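Local coordinates for diffuse adherence adhesin (Escherichia coli, PDB 4MEE), which is an autotransporter adhesin that probably mediates bacterial attachment to mammalian cells, autoaggregation and biofilm formation, this piece being its C-terminal transport unit, at residues Y268-Q273 and F282-M287; N277-F282 and E335-P340; G445-Q450 and N457-A462. One frame throughout, in Å; residues are numbered along the deposited sequence.

Interaction 1. Residues Y268-Q273 and F282-M287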
loop_
_atom_site.group_PDB
_atom_site.type_symbol
_atom_site.label_atom_id
_atom_site.label_comp_id
_atom_site.label_asym_id
_atom_site.label_seq_id
_atom_site.Cartn_x
_atom_site.Cartn_y
_atom_site.Cartn_z
ATOM N N TYR A 268 2.843 -5.459 14.220
ATOM C CA TYR A 268 1.461 -5.644 13.798
ATOM C C TYR A 268 0.683 -6.549 14.730
ATOM O O TYR A 268 1.264 -7.243 15.539
ATOM C CB TYR A 268 1.413 -6.198 12.390
ATOM C CG TYR A 268 2.067 -7.515 12.222
ATOM C CD1 TYR A 268 1.460 -8.669 12.665
ATOM C CD2 TYR A 268 3.282 -7.611 11.592
ATOM C CE1 TYR A 268 2.056 -9.890 12.494
ATOM C CE2 TYR A 268 3.881 -8.823 11.414
ATOM C CZ TYR A 268 3.270 -9.958 11.869
ATOM O OH TYR A 268 3.880 -11.161 11.686
ATOM N N GLY A 269 -0.638 -6.538 14.602
ATOM C CA GLY A 269 -1.499 -7.334 15.464
ATOM C C GLY A 269 -2.635 -7.978 14.697
ATOM O O GLY A 269 -3.085 -7.447 13.695
ATOM N N THR A 270 -3.097 -9.127 15.168
ATOM C CA THR A 270 -4.158 -9.848 14.514
ATOM C C THR A 270 -5.136 -10.429 15.509
ATOM O O THR A 270 -4.731 -10.837 16.574
ATOM C CB THR A 270 -3.563 -11.041 13.814
ATOM O OG1 THR A 270 -3.381 -10.722 12.436
ATOM C CG2 THR A 270 -4.492 -12.176 13.945
ATOM N N TRP A 271 -6.419 -10.496 15.168
ATOM C CA TRP A 271 -7.398 -11.089 16.074
ATOM C C TRP A 271 -8.466 -11.841 15.337
ATOM O O TRP A 271 -8.990 -11.317 14.388
ATOM C CB TRP A 271 -8.124 -9.995 16.817
ATOM C CG TRP A 271 -9.193 -10.495 17.678
ATOM C CD1 TRP A 271 -9.033 -11.184 18.824
ATOM C CD2 TRP A 271 -10.595 -10.322 17.507
ATOM N NE1 TRP A 271 -10.239 -11.462 19.384
ATOM C CE2 TRP A 271 -11.220 -10.942 18.592
ATOM C CE3 TRP A 271 -11.382 -9.704 16.548
ATOM C CZ2 TRP A 271 -12.580 -10.967 18.743
ATOM C CZ3 TRP A 271 -12.735 -9.734 16.695
ATOM C CH2 TRP A 271 -13.324 -10.360 17.787
ATOM N N TYR A 272 -8.811 -13.043 15.783
ATOM C CA TYR A 272 -9.947 -13.779 15.241
ATOM C C TYR A 272 -10.787 -14.275 16.382
ATOM O O TYR A 272 -10.259 -14.866 17.297
ATOM C CB TYR A 272 -9.455 -14.974 14.461
ATOM C CG TYR A 272 -8.824 -14.589 13.192
ATOM C CD1 TYR A 272 -7.572 -14.053 13.176
ATOM C CD2 TYR A 272 -9.485 -14.751 12.010
ATOM C CE1 TYR A 272 -6.987 -13.683 12.013
ATOM C CE2 TYR A 272 -8.907 -14.394 10.833
ATOM C CZ TYR A 272 -7.655 -13.859 10.848
ATOM O OH TYR A 272 -7.066 -13.496 9.684
ATOM N N GLN A 273 -12.084 -14.005 16.367
ATOM C CA GLN A 273 -12.934 -14.512 17.438
ATOM C C GLN A 273 -13.191 -16.004 17.410
ATOM O O GLN A 273 -13.161 -16.641 18.450
ATOM C CB GLN A 273 -14.245 -13.759 17.525
ATOM C CG GLN A 273 -15.189 -14.009 16.393
ATOM C CD GLN A 273 -16.567 -13.553 16.753
ATOM O OE1 GLN A 273 -17.432 -13.453 15.899
ATOM N NE2 GLN A 273 -16.784 -13.272 18.031
ATOM N N PHE A 282 -13.137 -10.470 12.622
ATOM C CA PHE A 282 -11.688 -10.436 12.664
ATOM C C PHE A 282 -11.212 -8.994 12.650
ATOM O O PHE A 282 -11.977 -8.116 12.323
ATOM C CB PHE A 282 -11.082 -11.300 11.552
ATOM C CG PHE A 282 -10.920 -10.616 10.260
ATOM C CD1 PHE A 282 -11.852 -10.758 9.275
ATOM C CD2 PHE A 282 -9.801 -9.881 10.020
ATOM C CE1 PHE A 282 -11.684 -10.139 8.082
ATOM C CE2 PHE A 282 -9.629 -9.251 8.834
ATOM C CZ PHE A 282 -10.571 -9.384 7.856
ATOM N N ALA A 283 -9.979 -8.756 13.075
ATOM C CA ALA A 283 -9.417 -7.419 13.102
ATOM C C ALA A 283 -7.936 -7.525 12.927
ATOM O O ALA A 283 -7.351 -8.507 13.299
ATOM C CB ALA A 283 -9.710 -6.760 14.418
ATOM N N GLU A 284 -7.330 -6.504 12.351
ATOM C CA GLU A 284 -5.898 -6.502 12.154
ATOM C C GLU A 284 -5.429 -5.110 12.479
ATOM O O GLU A 284 -6.203 -4.184 12.374
ATOM C CB GLU A 284 -5.570 -6.824 10.710
ATOM C CG GLU A 284 -5.799 -8.272 10.341
ATOM C CD GLU A 284 -5.130 -8.654 9.041
ATOM O OE1 GLU A 284 -4.301 -7.869 8.530
ATOM O OE2 GLU A 284 -5.437 -9.747 8.528
ATOM N N THR A 285 -4.176 -4.940 12.885
ATOM C CA THR A 285 -3.658 -3.605 13.138
ATOM C C THR A 285 -2.174 -3.512 13.013
ATOM O O THR A 285 -1.487 -4.489 13.186
ATOM C CB THR A 285 -3.963 -3.206 14.558
ATOM O OG1 THR A 285 -5.338 -3.489 14.804
ATOM C CG2 THR A 285 -3.706 -1.762 14.716
ATOM N N TRP A 286 -1.652 -2.338 12.710
ATOM C CA TRP A 286 -0.218 -2.225 12.707
ATOM C C TRP A 286 0.265 -0.824 12.769
ATOM O O TRP A 286 -0.468 0.093 12.523
ATOM C CB TRP A 286 0.368 -2.885 11.484
ATOM C CG TRP A 286 -0.164 -2.429 10.241
ATOM C CD1 TRP A 286 -1.125 -3.027 9.532
ATOM C CD2 TRP A 286 0.243 -1.294 9.501
ATOM N NE1 TRP A 286 -1.356 -2.344 8.384
ATOM C CE2 TRP A 286 -0.526 -1.267 8.345
ATOM C CE3 TRP A 286 1.179 -0.301 9.702
ATOM C CZ2 TRP A 286 -0.400 -0.294 7.404
ATOM C CZ3 TRP A 286 1.300 0.656 8.778
ATOM C CH2 TRP A 286 0.521 0.659 7.632
ATOM N N MET A 287 1.527 -0.651 13.087
ATOM C CA MET A 287 2.057 0.672 13.104
ATOM C C MET A 287 3.523 0.586 12.755
ATOM O O MET A 287 4.149 -0.409 13.034
ATOM C CB MET A 287 1.810 1.257 14.466
ATOM C CG MET A 287 3.050 1.699 15.172
ATOM S SD MET A 287 2.554 3.121 16.127
ATOM C CE MET A 287 3.759 4.275 15.505
#
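The ring of Tyr272 is covered on one face by Phe282, whose CB stands over it, offset toward the rim, 4.1 Å from the ring centroid in a CH-pi contact. CG2 of Thr270 meets the tyrosine's edge in plane. The Phe282 ring runs alongside with its plane only 17° from that of Tyr272, but the two are slid so far apart, with centroids 5.7 Å from each other, that they barely overlap. On the opposite face of the sheet Trp271 has Ala283 N at its edge, near the ring plane, and the backbone N of Gln273 over the centre of one face; its CE3 packs on the alanine CB at 4.0 Å. With chi1 at 176° the indole CG is trans to the backbone N, and the ring meets Phe232 of the preceding strand. Farther along, CB of Tyr268 packs on CB of Trp286 at 3.6 Å, after which the two rings diverge, the Tyr268 hydroxyl going to Trp189. Glu284, beside Thr270, sends OE2 to the backbone N of Asn169. Backbone bonds hold the register: Gly269 pairs with Thr285 and Trp271 with Ala283, each pair bonded both ways, as in Trp271 N to Ala283 O at 2.9 Å. Alternation of a face bearing Tyr272, Phe282 and Glu284 with one bearing Trp271, Ala283 and Thr285 is that of an antiparallel beta hairpin in the wall of an autotransporter beta-barrel.

Interaction 2. Residues N277-F282 and E335-P340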
loop_
_atom_site.group_PDB
_atom_site.type_symbol
_atom_site.label_atom_id
_atom_site.label_comp_id
_atom_site.label_asym_id
_atom_site.label_seq_id
_atom_site.Cartn_x
_atom_site.Cartn_y
_atom_site.Cartn_z
ATOM N N ASN A 277 -10.315 -19.750 9.411
ATOM C CA ASN A 277 -10.856 -20.985 8.853
ATOM C C ASN A 277 -12.260 -21.265 9.327
ATOM O O ASN A 277 -12.786 -22.354 9.129
ATOM C CB ASN A 277 -9.990 -22.189 9.187
ATOM C CG ASN A 277 -8.618 -22.098 8.569
ATOM O OD1 ASN A 277 -7.610 -22.318 9.239
ATOM N ND2 ASN A 277 -8.566 -21.777 7.280
ATOM N N ALA A 278 -12.882 -20.270 9.930
ATOM C CA ALA A 278 -14.235 -20.417 10.406
ATOM C C ALA A 278 -14.900 -19.076 10.351
ATOM O O ALA A 278 -14.238 -18.051 10.388
ATOM C CB ALA A 278 -14.234 -20.929 11.821
ATOM N N THR A 279 -16.217 -19.085 10.281
ATOM C CA THR A 279 -16.979 -17.858 10.226
ATOM C C THR A 279 -16.833 -17.038 11.488
ATOM O O THR A 279 -16.763 -17.588 12.571
ATOM C CB THR A 279 -18.456 -18.180 10.047
ATOM O OG1 THR A 279 -18.640 -18.819 8.784
ATOM C CG2 THR A 279 -19.258 -16.929 10.080
ATOM N N GLY A 280 -16.784 -15.720 11.342
ATOM C CA GLY A 280 -16.709 -14.835 12.495
ATOM C C GLY A 280 -15.956 -13.540 12.266
ATOM O O GLY A 280 -15.378 -13.324 11.206
ATOM N N LEU A 281 -15.955 -12.678 13.280
ATOM C CA LEU A 281 -15.306 -11.370 13.210
ATOM C C LEU A 281 -13.794 -11.449 13.223
ATOM O O LEU A 281 -13.229 -12.374 13.776
ATOM C CB LEU A 281 -15.731 -10.507 14.383
ATOM C CG LEU A 281 -17.201 -10.113 14.433
ATOM C CD1 LEU A 281 -17.500 -9.355 15.713
ATOM C CD2 LEU A 281 -17.581 -9.298 13.212
ATOM N N PHE A 282 -13.137 -10.470 12.622
ATOM C CA PHE A 282 -11.688 -10.436 12.664
ATOM C C PHE A 282 -11.212 -8.994 12.650
ATOM O O PHE A 282 -11.977 -8.116 12.323
ATOM C CB PHE A 282 -11.082 -11.300 11.552
ATOM C CG PHE A 282 -10.920 -10.616 10.260
ATOM C CD1 PHE A 282 -11.852 -10.758 9.275
ATOM C CD2 PHE A 282 -9.801 -9.881 10.020
ATOM C CE1 PHE A 282 -11.684 -10.139 8.082
ATOM C CE2 PHE A 282 -9.629 -9.251 8.834
ATOM C CZ PHE A 282 -10.571 -9.384 7.856
ATOM N N GLU A 335 -14.708 -24.860 -0.858
ATOM C CA GLU A 335 -15.282 -23.994 0.140
ATOM C C GLU A 335 -15.501 -22.678 -0.565
ATOM O O GLU A 335 -14.759 -22.336 -1.475
ATOM C CB GLU A 335 -14.317 -23.825 1.299
ATOM C CG GLU A 335 -14.982 -23.932 2.654
ATOM C CD GLU A 335 -14.077 -24.576 3.683
ATOM O OE1 GLU A 335 -12.842 -24.387 3.604
ATOM O OE2 GLU A 335 -14.602 -25.275 4.574
ATOM N N PHE A 336 -16.535 -21.949 -0.183
ATOM C CA PHE A 336 -16.726 -20.636 -0.759
ATOM C C PHE A 336 -17.031 -19.639 0.333
ATOM O O PHE A 336 -17.921 -19.856 1.148
ATOM C CB PHE A 336 -17.821 -20.645 -1.817
ATOM C CG PHE A 336 -18.232 -19.279 -2.260
ATOM C CD1 PHE A 336 -17.469 -18.572 -3.183
ATOM C CD2 PHE A 336 -19.377 -18.692 -1.748
ATOM C CE1 PHE A 336 -17.853 -17.305 -3.592
ATOM C CE2 PHE A 336 -19.768 -17.428 -2.152
ATOM C CZ PHE A 336 -19.003 -16.731 -3.075
ATOM N N TRP A 337 -16.289 -18.538 0.325
ATOM C CA TRP A 337 -16.286 -17.592 1.433
ATOM C C TRP A 337 -16.579 -16.169 0.981
ATOM O O TRP A 337 -16.125 -15.744 -0.083
ATOM C CB TRP A 337 -14.931 -17.621 2.145
ATOM C CG TRP A 337 -14.654 -18.881 2.912
ATOM C CD1 TRP A 337 -14.315 -20.104 2.399
ATOM C CD2 TRP A 337 -14.674 -19.036 4.338
ATOM N NE1 TRP A 337 -14.130 -21.007 3.415
ATOM C CE2 TRP A 337 -14.344 -20.382 4.614
ATOM C CE3 TRP A 337 -14.942 -18.171 5.407
ATOM C CZ2 TRP A 337 -14.278 -20.885 5.918
ATOM C CZ3 TRP A 337 -14.874 -18.671 6.705
ATOM C CH2 TRP A 337 -14.545 -20.017 6.946
ATOM N N LEU A 338 -17.337 -15.444 1.802
ATOM C CA LEU A 338 -17.579 -14.016 1.594
ATOM C C LEU A 338 -17.070 -13.196 2.774
ATOM O O LEU A 338 -17.238 -13.586 3.935
ATOM C CB LEU A 338 -19.064 -13.727 1.354
ATOM C CG LEU A 338 -19.613 -13.850 -0.071
ATOM C CD1 LEU A 338 -21.132 -13.756 -0.060
ATOM C CD2 LEU A 338 -19.023 -12.800 -1.004
ATOM N N GLN A 339 -16.455 -12.058 2.465
ATOM C CA GLN A 339 -15.842 -11.213 3.481
ATOM C C GLN A 339 -16.046 -9.716 3.227
ATOM O O GLN A 339 -15.271 -9.101 2.491
ATOM C CB GLN A 339 -14.348 -11.528 3.603
ATOM C CG GLN A 339 -13.670 -10.846 4.779
ATOM C CD GLN A 339 -12.163 -10.783 4.633
ATOM O OE1 GLN A 339 -11.429 -11.331 5.453
ATOM N NE2 GLN A 339 -11.693 -10.112 3.589
ATOM N N PRO A 340 -17.094 -9.129 3.834
ATOM C CA PRO A 340 -17.192 -7.671 3.870
ATOM C C PRO A 340 -16.218 -7.122 4.910
ATOM O O PRO A 340 -16.126 -7.666 6.010
ATOM C CB PRO A 340 -18.641 -7.424 4.297
ATOM C CG PRO A 340 -19.030 -8.646 5.054
ATOM C CD PRO A 340 -18.279 -9.782 4.422
#
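This is packing of side chains from strand 333-355 on the turn and strand start at 277-282, near one end of the autotransporter beta-barrel and across the intervening strand 303-327. No hydrogen bond joins the two segments, and even their closest CA atoms, those of Thr279 and Trp337, are 8.8 Å apart, so side chains of 335-340 do the reaching. Trp337 does most of it. Its CG sits trans to the carbonyl carbon (chi1 -70°), and the six-membered part of the indole reaches the peptide backbone of the turn. There it presents an edge, with Ala278 CA in the plane of the ring and Thr279 N near that plane. Thr279 is itself tied to the intervening strand, its OG1 being hydrogen-bonded to the backbone N of Asn322, which probably helps hold the turn beside the indole. Two residues on from Trp337, the aliphatic part of Gln339 lies near the ring of Phe282, although the placing of its amide there is doubtful. Between indole and turn the nearest atoms are CH2 of Trp337 and N of Ala278, 3.4 Å apart.

Interaction 3. Residues G445-Q450 and N457-A462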
loop_
_atom_site.group_PDB
_atom_site.type_symbol
_atom_site.label_atom_id
_atom_site.label_comp_id
_atom_site.label_asym_id
_atom_site.label_seq_id
_atom_site.Cartn_x
_atom_site.Cartn_y
_atom_site.Cartn_z
ATOM N N GLY A 445 0.649 -15.254 -5.178
ATOM C CA GLY A 445 0.745 -14.226 -6.184
ATOM C C GLY A 445 -0.535 -13.429 -6.136
ATOM O O GLY A 445 -1.615 -13.987 -5.952
ATOM N N GLY A 446 -0.405 -12.117 -6.281
ATOM C CA GLY A 446 -1.549 -11.219 -6.270
ATOM C C GLY A 446 -1.365 -10.078 -7.248
ATOM O O GLY A 446 -0.248 -9.611 -7.461
ATOM N N VAL A 447 -2.469 -9.643 -7.849
ATOM C CA VAL A 447 -2.470 -8.528 -8.790
ATOM C C VAL A 447 -3.518 -7.501 -8.357
ATOM O O VAL A 447 -4.702 -7.822 -8.228
ATOM C CB VAL A 447 -2.714 -9.001 -10.245
ATOM C CG1 VAL A 447 -2.895 -7.817 -11.183
ATOM C CG2 VAL A 447 -1.567 -9.880 -10.725
ATOM N N ALA A 448 -3.062 -6.273 -8.124
ATOM C CA ALA A 448 -3.912 -5.173 -7.669
ATOM C C ALA A 448 -3.877 -4.002 -8.645
ATOM O O ALA A 448 -2.815 -3.651 -9.172
ATOM C CB ALA A 448 -3.482 -4.717 -6.284
ATOM N N TYR A 449 -5.042 -3.400 -8.870
ATOM C CA TYR A 449 -5.176 -2.275 -9.787
ATOM C C TYR A 449 -6.094 -1.197 -9.212
ATOM O O TYR A 449 -7.219 -1.489 -8.811
ATOM C CB TYR A 449 -5.694 -2.756 -11.143
ATOM C CG TYR A 449 -6.047 -1.633 -12.081
ATOM C CD1 TYR A 449 -5.062 -0.983 -12.817
ATOM C CD2 TYR A 449 -7.366 -1.214 -12.228
ATOM C CE1 TYR A 449 -5.379 0.048 -13.682
ATOM C CE2 TYR A 449 -7.696 -0.184 -13.091
ATOM C CZ TYR A 449 -6.698 0.442 -13.814
ATOM O OH TYR A 449 -7.020 1.468 -14.668
ATOM N N GLN A 450 -5.603 0.042 -9.184
ATOM C CA GLN A 450 -6.325 1.180 -8.601
ATOM C C GLN A 450 -6.569 2.248 -9.644
ATOM O O GLN A 450 -5.665 2.596 -10.396
ATOM C CB GLN A 450 -5.514 1.837 -7.487
ATOM C CG GLN A 450 -5.678 1.245 -6.102
ATOM C CD GLN A 450 -4.398 0.626 -5.578
ATOM O OE1 GLN A 450 -3.784 -0.214 -6.235
ATOM N NE2 GLN A 450 -3.986 1.042 -4.386
ATOM N N ASN A 457 -3.474 5.588 -11.665
ATOM C CA ASN A 457 -3.410 4.159 -11.823
ATOM C C ASN A 457 -2.391 3.625 -10.860
ATOM O O ASN A 457 -1.534 4.346 -10.386
ATOM C CB ASN A 457 -2.996 3.827 -13.257
ATOM C CG ASN A 457 -3.769 4.631 -14.280
ATOM O OD1 ASN A 457 -3.192 5.369 -15.074
ATOM N ND2 ASN A 457 -5.090 4.523 -14.237
ATOM N N ALA A 458 -2.495 2.361 -10.535
ATOM C CA ALA A 458 -1.425 1.710 -9.862
ATOM C C ALA A 458 -1.764 0.350 -10.329
ATOM O O ALA A 458 -2.932 0.012 -10.387
ATOM C CB ALA A 458 -1.571 1.829 -8.359
ATOM N N ILE A 459 -0.764 -0.388 -10.763
ATOM C CA ILE A 459 -0.942 -1.760 -11.134
ATOM C C ILE A 459 0.185 -2.385 -10.343
ATOM O O ILE A 459 1.304 -1.892 -10.379
ATOM C CB ILE A 459 -0.842 -1.929 -12.676
ATOM C CG1 ILE A 459 -1.858 -2.956 -13.206
ATOM C CG2 ILE A 459 0.590 -2.170 -13.154
ATOM C CD1 ILE A 459 -2.026 -4.203 -12.363
ATOM N N SER A 460 -0.117 -3.403 -9.555
ATOM C CA SER A 460 0.894 -3.959 -8.679
ATOM C C SER A 460 0.840 -5.472 -8.735
ATOM O O SER A 460 -0.233 -6.042 -8.837
ATOM C CB SER A 460 0.714 -3.436 -7.248
ATOM O OG SER A 460 0.134 -4.402 -6.388
ATOM N N GLY A 461 2.001 -6.111 -8.700
ATOM C CA GLY A 461 2.077 -7.564 -8.637
ATOM C C GLY A 461 2.986 -7.935 -7.488
ATOM O O GLY A 461 4.110 -7.446 -7.405
ATOM N N ALA A 462 2.504 -8.776 -6.585
ATOM C CA ALA A 462 3.283 -9.142 -5.417
ATOM C C ALA A 462 3.434 -10.645 -5.341
ATOM O O ALA A 462 2.549 -11.370 -5.765
ATOM C CB ALA A 462 2.623 -8.614 -4.161
#
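Tyr449 and Ile459 face each other as a non-hydrogen-bonded pair, and the isoleucine arm meets the phenol at its edge: CG1 of Ile459 lies near the ring plane, 3.8 Å from CD1 of Tyr449. With chi1 at -142° the CG1-CD1 arm of Ile459 is swung back toward strand 441-451, which also brings CD1 to 3.9 Å from CG1 of Val447. One isoleucine thus touches two side chains of the partner strand. The tyrosine then runs alongside Asn457, ring and amide planes only 13° apart, and OH comes within 3.6 Å of ND2 without a hydrogen bond being made.

The other face carries smaller and more polar groups. CB of Ala448 touches OG of Ser460 at 3.6 Å, and Gln450, bent at chi2, folds its amide back so that OE1 lies 3.7 Å from CB of Ala458.

Behind these contacts stands the backbone ladder of an antiparallel hairpin. Gly446 and Ala462 are bonded both ways, as are Ala448 and Ser460, where Ala448 N reaches Ser460 O at 2.9 Å and the N-H of Ser460 lies in the carbonyl plane of Ala448. Gln450 N reaches Ala458 O at 2.9 Å, whereas the return bond is weak.

Val447 and Ile459 are on the surface, with Tyr449 partly so; this face probably meets lipid. On the reverse face Ala448 and Gln450 lie beside Lys430 and Glu428 of strand 425-436, and Ala462 touches Arg191 of strand 188-200. Strand 441-451 is hydrogen-bonded to 425-436 on its far side, while 457-467, the last strand of the chain, pairs with 188-200, the first strand, and so closes the barrel.

Overall arrangement
All three belong to the same antiparallel beta-barrel, the part of the transport unit that probably spans the outer membrane. Interactions 1 and 2 are continuous: they share Phe282 on strand 280-298, and their centres are 15 Å apart. Across their junction Gln273 OE1 probably accepts a hydrogen bond from Leu281 N, at 3.1 Å, and Trp271 CZ3 packs on Leu281 CB at 3.9 Å. Interaction 1 joins adjacent strands, whereas interaction 2 skips one. Interaction 3, in the last hairpin, one strand away from where the barrel closes on 188-200, is separate: its centre is 23 Å from each of the others, with nearest atoms about 12 Å from interaction 1 and about 14 Å from interaction 2.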